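Local atomic coordinates of NRPS (PDB entry 6NKI), a protein that belongs to a fungal nonribosomal peptide synthetase and binds NADPH in a Rossmann-type domain of the Male sterility protein family. Residues 56-59 and 60-63; 74-78 and 79-83; 206-209 and 210-214; 245-248 and 249-252; 391-394 and 395-399. All coordinates share one frame; numbering follows the deposited sequence.

Interaction 1 of 5, residues 56-59 and 60-63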
# COMPACT_ATOMS: atom_id res chain seq x y z
N ALA A 56 20.47 4.00 -25.97
CA ALA A 56 21.60 3.45 -26.71
C ALA A 56 21.20 3.20 -28.17
O ALA A 56 20.07 2.80 -28.44
CB ALA A 56 22.10 2.15 -26.07
N PRO A 57 22.12 3.42 -29.12
CA PRO A 57 21.75 3.40 -30.54
C PRO A 57 21.60 2.00 -31.12
O PRO A 57 20.69 1.74 -31.91
CB PRO A 57 22.92 4.15 -31.20
CG PRO A 57 24.08 3.85 -30.31
CD PRO A 57 23.53 3.78 -28.92
N CYS A 58 22.51 1.11 -30.76
CA CYS A 58 22.37 -0.30 -31.12
C CYS A 58 21.13 -0.90 -30.45
O CYS A 58 20.90 -0.65 -29.26
CB CYS A 58 23.64 -1.06 -30.71
SG CYS A 58 23.64 -2.83 -31.04
N PRO A 59 20.30 -1.66 -31.18
CA PRO A 59 19.04 -2.13 -30.57
C PRO A 59 19.25 -3.18 -29.48
O PRO A 59 18.49 -3.19 -28.50
CB PRO A 59 18.27 -2.70 -31.77
CG PRO A 59 18.88 -2.05 -32.96
CD PRO A 59 20.33 -1.88 -32.63
N ARG A 60 20.23 -4.07 -29.63
CA ARG A 60 20.49 -5.06 -28.58
C ARG A 60 21.14 -4.40 -27.36
O ARG A 60 20.87 -4.80 -26.22
CB ARG A 60 21.38 -6.19 -29.09
CG ARG A 60 21.67 -7.28 -28.04
CD ARG A 60 20.51 -8.26 -27.81
NE ARG A 60 20.81 -9.20 -26.73
CZ ARG A 60 20.00 -10.18 -26.31
NH1 ARG A 60 18.84 -10.39 -26.92
NH2 ARG A 60 20.37 -10.96 -25.31
N LYS A 61 22.01 -3.41 -27.58
CA LYS A 61 22.54 -2.63 -26.46
C LYS A 61 21.40 -2.04 -25.65
O LYS A 61 21.44 -2.05 -24.41
CB LYS A 61 23.48 -1.52 -26.95
CG LYS A 61 24.85 -1.99 -27.44
CD LYS A 61 25.75 -0.82 -27.84
CE LYS A 61 27.08 -1.31 -28.37
NZ LYS A 61 27.94 -0.18 -28.84
N GLY A 62 20.37 -1.54 -26.32
CA GLY A 62 19.20 -1.06 -25.62
C GLY A 62 18.54 -2.14 -24.78
O GLY A 62 18.20 -1.92 -23.62
N LEU A 63 18.33 -3.33 -25.38
CA LEU A 63 17.78 -4.44 -24.61
C LEU A 63 18.65 -4.77 -23.42
O LEU A 63 18.16 -4.92 -22.30
CB LEU A 63 17.60 -5.68 -25.48
CG LEU A 63 17.16 -6.86 -24.61
CD1 LEU A 63 15.78 -6.62 -24.00
CD2 LEU A 63 17.23 -8.18 -25.35

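Interaction 2 of 5, residues 74-78 and 79-83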
# COMPACT_ATOMS: atom_id res chain seq x y z
N ARG A 74 15.27 -6.74 -9.76
CA ARG A 74 14.99 -8.14 -9.41
C ARG A 74 13.58 -8.55 -9.81
O ARG A 74 12.89 -9.28 -9.09
CB ARG A 74 15.22 -8.38 -7.91
CG ARG A 74 16.65 -8.16 -7.46
CD ARG A 74 16.69 -8.25 -5.96
NE ARG A 74 18.00 -7.93 -5.41
CZ ARG A 74 18.25 -7.84 -4.11
NH1 ARG A 74 19.47 -7.54 -3.67
NH2 ARG A 74 17.26 -8.04 -3.24
N TRP A 75 13.13 -8.08 -10.97
CA TRP A 75 11.90 -8.58 -11.56
C TRP A 75 12.13 -9.37 -12.84
O TRP A 75 11.20 -10.02 -13.34
CB TRP A 75 10.90 -7.44 -11.80
CG TRP A 75 11.28 -6.33 -12.79
CD1 TRP A 75 11.80 -5.09 -12.48
CD2 TRP A 75 11.09 -6.34 -14.21
NE1 TRP A 75 11.96 -4.35 -13.63
CE2 TRP A 75 11.52 -5.09 -14.70
CE3 TRP A 75 10.60 -7.28 -15.12
CZ2 TRP A 75 11.47 -4.77 -16.07
CZ3 TRP A 75 10.57 -6.96 -16.47
CH2 TRP A 75 11.00 -5.72 -16.93
N TRP A 76 13.36 -9.38 -13.36
CA TRP A 76 13.60 -9.84 -14.72
C TRP A 76 13.52 -11.36 -14.82
O TRP A 76 14.04 -12.09 -13.98
CB TRP A 76 14.95 -9.35 -15.25
CG TRP A 76 15.17 -9.89 -16.61
CD1 TRP A 76 15.98 -10.92 -16.96
CD2 TRP A 76 14.48 -9.49 -17.81
NE1 TRP A 76 15.87 -11.18 -18.31
CE2 TRP A 76 14.96 -10.31 -18.85
CE3 TRP A 76 13.52 -8.52 -18.11
CZ2 TRP A 76 14.49 -10.20 -20.17
CZ3 TRP A 76 13.07 -8.39 -19.42
CH2 TRP A 76 13.55 -9.23 -20.43
N ARG A 77 12.86 -11.82 -15.89
CA ARG A 77 12.80 -13.21 -16.31
C ARG A 77 13.01 -13.25 -17.82
O ARG A 77 12.44 -12.42 -18.53
CB ARG A 77 11.44 -13.83 -15.97
CG ARG A 77 11.11 -14.01 -14.49
CD ARG A 77 9.69 -14.59 -14.37
NE ARG A 77 9.33 -14.80 -12.97
CZ ARG A 77 8.85 -13.86 -12.16
NH1 ARG A 77 8.69 -12.59 -12.55
NH2 ARG A 77 8.53 -14.19 -10.92
N ASN A 78 13.79 -14.22 -18.31
CA ASN A 78 14.09 -14.25 -19.74
C ASN A 78 12.84 -14.51 -20.57
O ASN A 78 12.80 -14.13 -21.74
CB ASN A 78 15.18 -15.29 -20.07
CG ASN A 78 14.74 -16.74 -19.87
OD1 ASN A 78 13.59 -17.02 -19.50
ND2 ASN A 78 15.64 -17.67 -20.14
N ASP A 79 11.82 -15.15 -19.99
CA ASP A 79 10.54 -15.33 -20.65
C ASP A 79 9.98 -14.02 -21.19
O ASP A 79 9.15 -14.04 -22.11
CB ASP A 79 9.55 -15.98 -19.67
CG ASP A 79 8.16 -16.12 -20.25
OD1 ASP A 79 7.99 -16.90 -21.21
OD2 ASP A 79 7.22 -15.46 -19.74
N TYR A 80 10.40 -12.90 -20.63
CA TYR A 80 9.83 -11.61 -20.98
C TYR A 80 10.44 -11.00 -22.23
O TYR A 80 9.96 -9.95 -22.67
CB TYR A 80 9.98 -10.62 -19.82
CG TYR A 80 9.08 -10.87 -18.62
CD1 TYR A 80 7.70 -10.73 -18.74
CD2 TYR A 80 9.60 -11.14 -17.36
CE1 TYR A 80 6.86 -10.92 -17.66
CE2 TYR A 80 8.76 -11.32 -16.26
CZ TYR A 80 7.40 -11.21 -16.43
OH TYR A 80 6.54 -11.37 -15.37
N ARG A 81 11.48 -11.61 -22.80
CA ARG A 81 11.99 -11.10 -24.06
C ARG A 81 10.92 -11.12 -25.14
O ARG A 81 10.86 -10.20 -25.97
CB ARG A 81 13.21 -11.90 -24.52
CG ARG A 81 14.47 -11.68 -23.70
CD ARG A 81 15.69 -12.36 -24.36
NE ARG A 81 16.94 -12.10 -23.63
CZ ARG A 81 17.48 -12.93 -22.74
NH1 ARG A 81 16.91 -14.10 -22.49
NH2 ARG A 81 18.61 -12.61 -22.13
N ARG A 82 10.04 -12.13 -25.14
CA ARG A 82 9.13 -12.33 -26.27
C ARG A 82 8.02 -11.29 -26.35
O ARG A 82 7.25 -11.31 -27.32
CB ARG A 82 8.50 -13.73 -26.22
CG ARG A 82 7.48 -13.90 -25.11
CD ARG A 82 6.90 -15.28 -25.16
NE ARG A 82 7.87 -16.28 -24.74
CZ ARG A 82 7.80 -17.56 -25.07
NH1 ARG A 82 6.83 -17.99 -25.87
NH2 ARG A 82 8.71 -18.41 -24.64
N LEU A 83 7.91 -10.40 -25.37
CA LEU A 83 6.90 -9.35 -25.34
C LEU A 83 7.48 -7.97 -25.61
O LEU A 83 6.72 -6.98 -25.65
CB LEU A 83 6.17 -9.34 -23.99
CG LEU A 83 4.86 -10.09 -23.79
CD1 LEU A 83 3.82 -9.42 -24.63
CD2 LEU A 83 4.97 -11.57 -24.16

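Interaction 3 of 5, residues 206-209 and 210-214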
# COMPACT_ATOMS: atom_id res chain seq x y z
N THR A 206 10.35 22.23 -16.90
CA THR A 206 10.12 21.44 -18.11
C THR A 206 8.91 20.53 -17.96
O THR A 206 8.05 20.47 -18.85
CB THR A 206 11.34 20.59 -18.46
OG1 THR A 206 11.67 19.73 -17.36
CG2 THR A 206 12.53 21.45 -18.89
N LYS A 207 8.86 19.76 -16.86
CA LYS A 207 7.74 18.86 -16.63
C LYS A 207 6.43 19.65 -16.66
O LYS A 207 5.49 19.29 -17.37
CB LYS A 207 7.89 18.13 -15.29
CG LYS A 207 9.23 17.42 -15.09
CD LYS A 207 9.48 16.24 -16.01
CE LYS A 207 8.76 15.00 -15.54
NZ LYS A 207 9.09 13.77 -16.32
N PHE A 208 6.37 20.74 -15.89
CA PHE A 208 5.25 21.66 -15.99
C PHE A 208 5.06 22.14 -17.42
O PHE A 208 3.92 22.24 -17.90
CB PHE A 208 5.47 22.87 -15.07
CG PHE A 208 4.40 23.94 -15.21
CD1 PHE A 208 3.21 23.85 -14.51
CD2 PHE A 208 4.58 25.01 -16.09
CE1 PHE A 208 2.23 24.82 -14.64
CE2 PHE A 208 3.61 25.99 -16.23
CZ PHE A 208 2.43 25.89 -15.51
N ALA A 209 6.15 22.48 -18.11
CA ALA A 209 6.04 22.97 -19.48
C ALA A 209 5.34 21.95 -20.37
O ALA A 209 4.43 22.30 -21.13
CB ALA A 209 7.43 23.29 -20.04
N SER A 210 5.74 20.68 -20.28
CA SER A 210 5.04 19.63 -21.02
C SER A 210 3.62 19.45 -20.49
O SER A 210 2.72 19.01 -21.22
CB SER A 210 5.81 18.31 -20.94
OG SER A 210 7.12 18.42 -21.49
N GLU A 211 3.40 19.79 -19.22
CA GLU A 211 2.09 19.60 -18.61
C GLU A 211 1.09 20.64 -19.12
O GLU A 211 -0.02 20.29 -19.54
CB GLU A 211 2.25 19.65 -17.08
CG GLU A 211 1.01 19.46 -16.24
CD GLU A 211 1.35 19.13 -14.79
OE1 GLU A 211 2.55 18.99 -14.47
OE2 GLU A 211 0.42 19.02 -13.97
N GLN A 212 1.49 21.92 -19.13
CA GLN A 212 0.61 22.98 -19.62
C GLN A 212 0.35 22.84 -21.11
O GLN A 212 -0.67 23.33 -21.63
CB GLN A 212 1.21 24.34 -19.30
CG GLN A 212 0.33 25.48 -19.71
CD GLN A 212 -1.04 25.40 -19.06
OE1 GLN A 212 -1.16 25.08 -17.87
NE2 GLN A 212 -2.08 25.67 -19.84
N LEU A 213 1.24 22.15 -21.82
CA LEU A 213 1.01 21.79 -23.21
C LEU A 213 -0.14 20.79 -23.34
O LEU A 213 -1.00 20.93 -24.23
CB LEU A 213 2.31 21.22 -23.78
CG LEU A 213 2.54 20.85 -25.22
CD1 LEU A 213 4.02 20.98 -25.48
CD2 LEU A 213 2.09 19.42 -25.47
N ILE A 214 -0.17 19.76 -22.46
CA ILE A 214 -1.22 18.73 -22.49
C ILE A 214 -2.61 19.36 -22.55
O ILE A 214 -3.48 18.92 -23.30
CB ILE A 214 -1.09 17.81 -21.26
CG1 ILE A 214 0.16 16.93 -21.29
CG2 ILE A 214 -2.30 16.89 -21.15
CD1 ILE A 214 0.03 15.73 -22.20

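Interaction 4 of 5, residues 245-248 and 249-252. With NDP (NADPH dihydro-nicotinamide-adenine-dinucleotide phosphate), chain B.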
# COMPACT_ATOMS: atom_id res chain seq x y z
N GLY A 245 21.13 3.92 -6.18
CA GLY A 245 22.36 4.62 -5.79
C GLY A 245 22.41 6.10 -6.14
O GLY A 245 23.22 6.80 -5.52
N ASP A 246 21.65 6.55 -7.14
CA ASP A 246 21.75 7.97 -7.55
C ASP A 246 20.49 8.76 -7.20
O ASP A 246 20.08 9.59 -8.02
CB ASP A 246 22.18 8.11 -9.01
CG ASP A 246 21.21 7.47 -9.98
OD1 ASP A 246 20.24 6.86 -9.51
OD2 ASP A 246 21.44 7.60 -11.19
N ASP A 247 19.88 8.49 -6.05
CA ASP A 247 18.64 9.24 -5.68
C ASP A 247 18.98 10.32 -4.65
O ASP A 247 19.58 10.00 -3.62
CB ASP A 247 17.57 8.28 -5.16
CG ASP A 247 16.27 8.97 -4.79
OD1 ASP A 247 15.61 9.51 -5.69
OD2 ASP A 247 15.93 8.95 -3.60
N LEU A 248 18.61 11.57 -4.93
CA LEU A 248 18.85 12.61 -3.94
C LEU A 248 18.64 12.10 -2.52
O LEU A 248 19.48 12.31 -1.63
CB LEU A 248 17.94 13.80 -4.20
CG LEU A 248 17.96 14.83 -3.08
CD1 LEU A 248 19.36 15.38 -2.82
CD2 LEU A 248 16.99 15.95 -3.40
N LEU A 249 17.52 11.41 -2.30
CA LEU A 249 17.14 10.97 -0.96
C LEU A 249 18.24 10.13 -0.34
O LEU A 249 18.78 10.46 0.73
CB LEU A 249 15.82 10.19 -1.05
CG LEU A 249 15.13 9.86 0.27
CD1 LEU A 249 14.60 11.14 0.90
CD2 LEU A 249 14.03 8.81 0.08
N TRP A 250 18.63 9.04 -1.01
CA TRP A 250 19.56 8.10 -0.42
C TRP A 250 20.98 8.63 -0.39
O TRP A 250 21.80 8.14 0.41
CB TRP A 250 19.52 6.77 -1.16
CG TRP A 250 18.19 6.18 -1.10
CD1 TRP A 250 17.35 5.94 -2.15
CD2 TRP A 250 17.46 5.85 0.08
NE1 TRP A 250 16.17 5.41 -1.70
CE2 TRP A 250 16.20 5.36 -0.33
CE3 TRP A 250 17.76 5.90 1.44
CZ2 TRP A 250 15.25 4.93 0.56
CZ3 TRP A 250 16.81 5.47 2.33
CH2 TRP A 250 15.56 4.99 1.88
N ARG A 251 21.31 9.58 -1.26
CA ARG A 251 22.61 10.23 -1.22
C ARG A 251 22.76 11.07 0.05
O ARG A 251 23.84 11.12 0.65
CB ARG A 251 22.81 11.09 -2.47
CG ARG A 251 23.16 10.34 -3.79
CD ARG A 251 23.11 11.31 -4.99
NE ARG A 251 23.43 10.67 -6.27
CZ ARG A 251 24.57 10.81 -6.94
NH1 ARG A 251 24.74 10.17 -8.09
NH2 ARG A 251 25.53 11.62 -6.51
N VAL A 252 21.67 11.70 0.50
CA VAL A 252 21.66 12.42 1.77
C VAL A 252 21.66 11.44 2.94
O VAL A 252 22.27 11.70 3.99
CB VAL A 252 20.45 13.37 1.84
CG1 VAL A 252 20.34 14.02 3.21
CG2 VAL A 252 20.56 14.42 0.77
PA NDP B . 17.63 8.44 -14.58
O1A NDP B . 17.80 9.91 -14.34
O2A NDP B . 18.72 7.67 -15.29
O5B NDP B . 16.14 8.06 -15.27
C5B NDP B . 15.89 8.95 -16.30
C4B NDP B . 15.43 8.17 -17.54
O4B NDP B . 15.45 9.09 -18.67
C3B NDP B . 16.35 6.99 -17.81
O3B NDP B . 15.58 5.94 -18.31
C2B NDP B . 17.30 7.48 -18.96
O2B NDP B . 17.71 6.50 -19.81
C1B NDP B . 16.30 8.50 -19.68
N9A NDP B . 17.03 9.60 -20.41
C8A NDP B . 17.85 10.63 -19.89
N7A NDP B . 18.35 11.45 -20.85
C5A NDP B . 17.83 10.93 -22.05
C6A NDP B . 17.96 11.32 -23.40
N6A NDP B . 18.74 12.41 -23.75
N1A NDP B . 17.35 10.64 -24.41
C2A NDP B . 16.60 9.56 -24.01
N3A NDP B . 16.37 9.07 -22.79
C4A NDP B . 17.00 9.78 -21.80
O3 NDP B . 17.51 7.75 -13.05
PN NDP B . 16.65 8.69 -12.05
O1N NDP B . 16.37 7.95 -10.81
O2N NDP B . 17.21 10.10 -12.01
O5D NDP B . 14.95 9.01 -12.69
C5D NDP B . 14.18 7.83 -12.94
C4D NDP B . 12.64 8.00 -12.53
O4D NDP B . 12.50 8.18 -11.11
C3D NDP B . 11.98 9.24 -13.20
O3D NDP B . 10.89 8.81 -13.99
C2D NDP B . 11.48 10.16 -12.05
O2D NDP B . 10.11 10.53 -12.18
C1D NDP B . 11.58 9.28 -10.83
N1N NDP B . 12.18 9.96 -9.59
C2N NDP B . 12.81 9.10 -8.74
C3N NDP B . 13.43 9.51 -7.62
C7N NDP B . 13.94 8.38 -6.87
O7N NDP B . 14.49 7.39 -7.34
N7N NDP B . 13.63 8.41 -5.55
C4N NDP B . 13.53 10.98 -7.20
C5N NDP B . 12.69 11.85 -8.09
C6N NDP B . 12.06 11.36 -9.20
P2B NDP B . 19.47 5.92 -19.52
O1X NDP B . 19.51 4.78 -20.49
O2X NDP B . 20.31 7.16 -19.86
O3X NDP B . 19.31 5.58 -18.07

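Interaction 5 of 5, residues 391-394 and 395-399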
# COMPACT_ATOMS: atom_id res chain seq x y z
N LEU A 391 -1.03 3.38 5.28
CA LEU A 391 -0.14 3.78 4.20
C LEU A 391 1.11 4.41 4.78
O LEU A 391 2.23 4.07 4.36
CB LEU A 391 -0.88 4.73 3.24
CG LEU A 391 -0.17 5.46 2.10
CD1 LEU A 391 0.41 4.52 1.08
CD2 LEU A 391 -1.11 6.45 1.47
N THR A 392 0.93 5.28 5.77
CA THR A 392 2.03 5.77 6.58
C THR A 392 2.91 4.62 7.03
O THR A 392 4.13 4.68 6.88
CB THR A 392 1.49 6.54 7.78
OG1 THR A 392 0.54 7.52 7.34
CG2 THR A 392 2.62 7.24 8.55
N ASN A 393 2.30 3.55 7.55
CA ASN A 393 3.14 2.46 8.05
C ASN A 393 3.88 1.75 6.92
O ASN A 393 5.02 1.31 7.10
CB ASN A 393 2.37 1.39 8.81
CG ASN A 393 3.32 0.39 9.47
OD1 ASN A 393 4.35 0.79 10.02
ND2 ASN A 393 3.15 -0.88 9.13
N MET A 394 3.24 1.59 5.77
CA MET A 394 3.86 0.77 4.73
C MET A 394 5.01 1.50 4.03
O MET A 394 5.95 0.85 3.57
CB MET A 394 2.84 0.31 3.71
CG MET A 394 3.29 -0.97 3.02
SD MET A 394 3.24 -2.38 4.18
CE MET A 394 4.26 -3.61 3.35
N ILE A 395 4.95 2.84 3.94
CA ILE A 395 6.13 3.56 3.46
C ILE A 395 7.20 3.58 4.54
O ILE A 395 8.38 3.36 4.23
CB ILE A 395 5.78 4.98 2.98
CG1 ILE A 395 5.24 5.81 4.11
CG2 ILE A 395 4.69 5.01 1.92
CD1 ILE A 395 4.84 7.14 3.66
N ARG A 396 6.83 3.83 5.81
CA ARG A 396 7.77 3.68 6.91
C ARG A 396 8.56 2.39 6.82
O ARG A 396 9.78 2.40 6.95
CB ARG A 396 7.05 3.83 8.25
CG ARG A 396 7.80 3.25 9.42
CD ARG A 396 7.26 3.59 10.77
NE ARG A 396 5.85 3.28 10.95
CZ ARG A 396 4.90 4.20 11.19
NH1 ARG A 396 5.21 5.49 11.40
NH2 ARG A 396 3.63 3.82 11.24
N GLN A 397 7.90 1.27 6.56
CA GLN A 397 8.66 0.05 6.42
C GLN A 397 9.48 0.06 5.14
O GLN A 397 10.53 -0.59 5.07
CB GLN A 397 7.73 -1.18 6.44
CG GLN A 397 6.92 -1.33 7.67
CD GLN A 397 7.78 -1.47 8.91
OE1 GLN A 397 7.82 -0.56 9.73
NE2 GLN A 397 8.44 -2.62 9.07
N ALA A 398 9.05 0.79 4.12
CA ALA A 398 9.86 0.83 2.91
C ALA A 398 11.20 1.52 3.18
O ALA A 398 12.25 1.03 2.76
CB ALA A 398 9.08 1.48 1.77
N VAL A 399 11.18 2.63 3.93
CA VAL A 399 12.44 3.27 4.31
C VAL A 399 13.23 2.41 5.28
O VAL A 399 14.44 2.22 5.09
CB VAL A 399 12.24 4.70 4.84
CG1 VAL A 399 11.44 4.72 6.06
CG2 VAL A 399 13.59 5.28 5.19

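Interaction 1 of 5, residues 56-59 and 60-63
Cys58 and Lys61 make the close side-chain contact of this turn: CB of Cys58 lies 3.6 Å from CG of Lys61, and SG comes to 3.9 Å of that same CG. A chi1 of 179° swings the sulfur over the start of the lysine chain. The methyl of Ala56 adds a second touch, its CB 4.0 Å from Lys61 CB and 4.1 Å from Gly62 N. Behind this patch the backbone is knitted firmly: Gly62 N donates to Cys58 O at 3.1 Å, and Leu63 N to Pro59 O at 3.1 Å. Gly62 and Leu63 are buried, and the Pro59 and Leu63 side chains rest on Pro88 and Val86 of strand 84-88. The outer side is looser. The lysine chain is extended beyond CG, with CD still against Cys58 CB, and only its end leads away from the loop. The side chain of Ala56 lies about 7 Å from the bound NADPH. Cys58 is the N-cap and Pro59, which has no N-H to offer, takes the first helical position, a classic helix start, here opening the helix of a Rossmann beta-alpha-beta unit.

Interaction 2 of 5, residues 74-78 and 79-83
Tyr80 and Arg77 both place CG anti to their carbonyl carbons (chi1 -73° and -67°), which sends the two side chains the same way, one alongside the other. The arginine, extended from CG to NE, runs along the tyrosine ring: Arg77 CB is 3.5 Å from Tyr80 CD2, and NH1 ends 3.8 Å from Tyr80 OH, with the guanidinium steeply inclined to the ring at 71°. Trp76 goes another way. Its benzo end reaches Tyr80 at the root, CZ3 lying 3.8 Å from Tyr80 CB, while the methylene CG of Arg81 meets the indole edge, 3.8 Å from Trp76 CZ2. Trp75 adds a looser apolar touch, its CZ3 4.4 Å from Tyr80 CD2.

The backbone that fixes these positions is a short 3-10 turn, each bond reaching three residues back: Tyr80 N donates to Arg77 O at 3.0 Å and Arg81 N to Asn78 O at 3.0 Å. On the exposed side, Arg82 and Asp79 attract through charge alone, with no N-H aimed at the carboxylate.

The turn follows a Schellman motif at Arg74, where helix 59-72 has ended. Trp75 is bonded through NE1 to Thr35 OG1 and stacked on His39, both of helix 32-43, and also touches Ala70 of helix 59-72; Trp76 lies on Ile67 and Ala70 of that helix, Tyr80 touches Leu42 and Val43 of helix 32-43, and Leu83 pairs by backbone with Val50 as strand 84-88 begins.

Interaction 3 of 5, residues 206-209 and 210-214
Gln212 N donates to Phe208 O at 2.7 Å with a nearly straight N-H (165°), and Ser210 N reaches Thr206 O at 2.7 Å in the same i to i+4 pattern. Glu211 N to Lys207 O, at 2.8 Å, is more bent, and this N-H also leans weakly on Phe208 O; Leu213 N to Ala209 O continues the ladder at 3.3 Å.

Thr206, Lys207, Ser210 and Glu211 find their main polar partners outside the turn. Ser210 OG is paired with Thr147 OG1 and lies only 3.5 Å from Thr206 O, at best a weak link. Glu211, its CG anti to the backbone N and the chain extended beyond it, carries OE1 to Ser167 OG, while OE2 has a long, weak ion pair with Arg230. Lys207, kinked at chi1, chi2 and chi3, still reaches outward and sets NZ on Ile166 O, at the end of strand 162-166; its side chain comes within about 5 Å of the bound NADPH. Tyr203 and Lys207 are spaced as in the Tyr-x-x-x-Lys signature of the SDR superfamily, and this helix of the Rossmann-type domain places that lysine beside the cofactor. Thr206 OG1 is tied to Tyr203 O and to Asn143 ND2.

On the outer face the ring of Phe208 receives Gln212 CB over one of its faces, 4.2 Å from CE2, and presses on Ile170 and Leu199. Toward helix 136-156, Leu213 lies on Leu151 and Ser210 on Val144, while Ile214 turns to the sheet, against Leu163, Leu226 and Ile228.

Interaction 4 of 5, residues 245-248 and 249-252
Asp247 O takes the N-H of Arg251 at 3.0 Å, and the arginine's CB and CG lie beside that same oxygen, each 3.6 Å away. One residue on, Val252 N donates to Leu248 O at 3.1 Å. From its start next to Asp247 O, the Arg251 chain extends back past the loop. The edge of its guanidinium meets Asp246, with NH1 3.4 Å from Asp246 CB. Its NH2 is bound to Pro358 O, and the Asp246 carboxylate, OD2 5.2 Å from Arg251 NH1, may add a weak long-range attraction.

Asp247 is the N-cap of helix 248-259. A chi1 of -179° turns its carboxylate back toward the first turn; the capping bond from Leu249 N to OD2 is weak, and the position of OD2 is uncertain. The same residue lines the NADPH pocket, its carboxylate beside the carboxamide of the nicotinamide, although the modelled approach of OD1 is too short to be trusted in detail. Asn244, the residue before Gly245, hydrogen-bonds the cofactor through ND2.

Trp250 CD1 lies 3.8 Å from Asp247 CB, and the Trp250 side chain also packs on Ile235, Ile326, Asn402 and Leu406. Leu248 and Val252 point the same way side by side, CD1 of the leucine 3.9 Å from CG2 of the valine, and Leu248 goes on to touch Leu362 and Phe233.

Interaction 5 of 5, residues 391-394 and 395-399
Asn393 and Arg396 hold each other across one turn: the OD1 of Asn393 accepts from Arg396 NE at 3.1 Å, in the carbonyl plane on a lone pair, and from NH2 of the same arginine more weakly at 3.3 Å. The amide oxygen meets the edge of the guanidinium, and the two planes are 38° apart. Asn393 sets CG anti to its backbone N, while the arginine bends at chi3 (54°) so that its head folds back over the turn, with Thr392 O over one face. NH1 is left for Asp321, a salt bridge that fixes the guanidinium from outside the helix. Gln397 crosses the same amide, its CG 4.1 Å from Asn393 ND2.

Ile395, which buries the most surface in this contact, lies round the other side. Its CG1 falls between the backbone N and the carbonyl carbon (chi1 63°), next to the carbonyls of the preceding turn, 3.5 Å from Leu391 O; its CG2 meets Leu391 CD1 loosely at 4.4 Å. Beneath them run i to i+4 bonds, Ile395 N to Leu391 O and Arg396 N to Thr392 O at 3.0 Å each, and Gln397 N to Asn393 O.

This part of helix 389-410 packs within its own chain and against the second subunit, with Met394 touching Trp278 of both. Leu391 and Ile395 rest on Trp278 of helix 276-288 in their own chain, Ile395 and Thr392 also on Leu317 of strand 316-318, and Val399 on helix 319-330. Asn393 and Arg396 pack on His285 of the second subunit and Gln397 on its Ser281, so this turn belongs to the contact between the two chains.

All five are local contacts, in series along the chain; none nests in or crosses another. Interaction 1 starts helix 59-72 after strand 47-54, and interaction 2 follows that helix's end, leading into strand 84-88. The two meet where Arg60 NH2 comes to 4.0 Å of Arg81 NE, like charges side by side. Interaction 3 lies on helix 202-220, which links strands 162-166 and 226-230 and packs on both. Interaction 4 opens helix 248-259 at the NADPH pocket, on the opposite side of the chain's centre from 3. Interaction 5, in helix 389-410, touches it through Trp250 CH2 and Val399 CG2, 3.9 Å apart, packing helix 248-259 against helix 389-410, which also meets the second subunit.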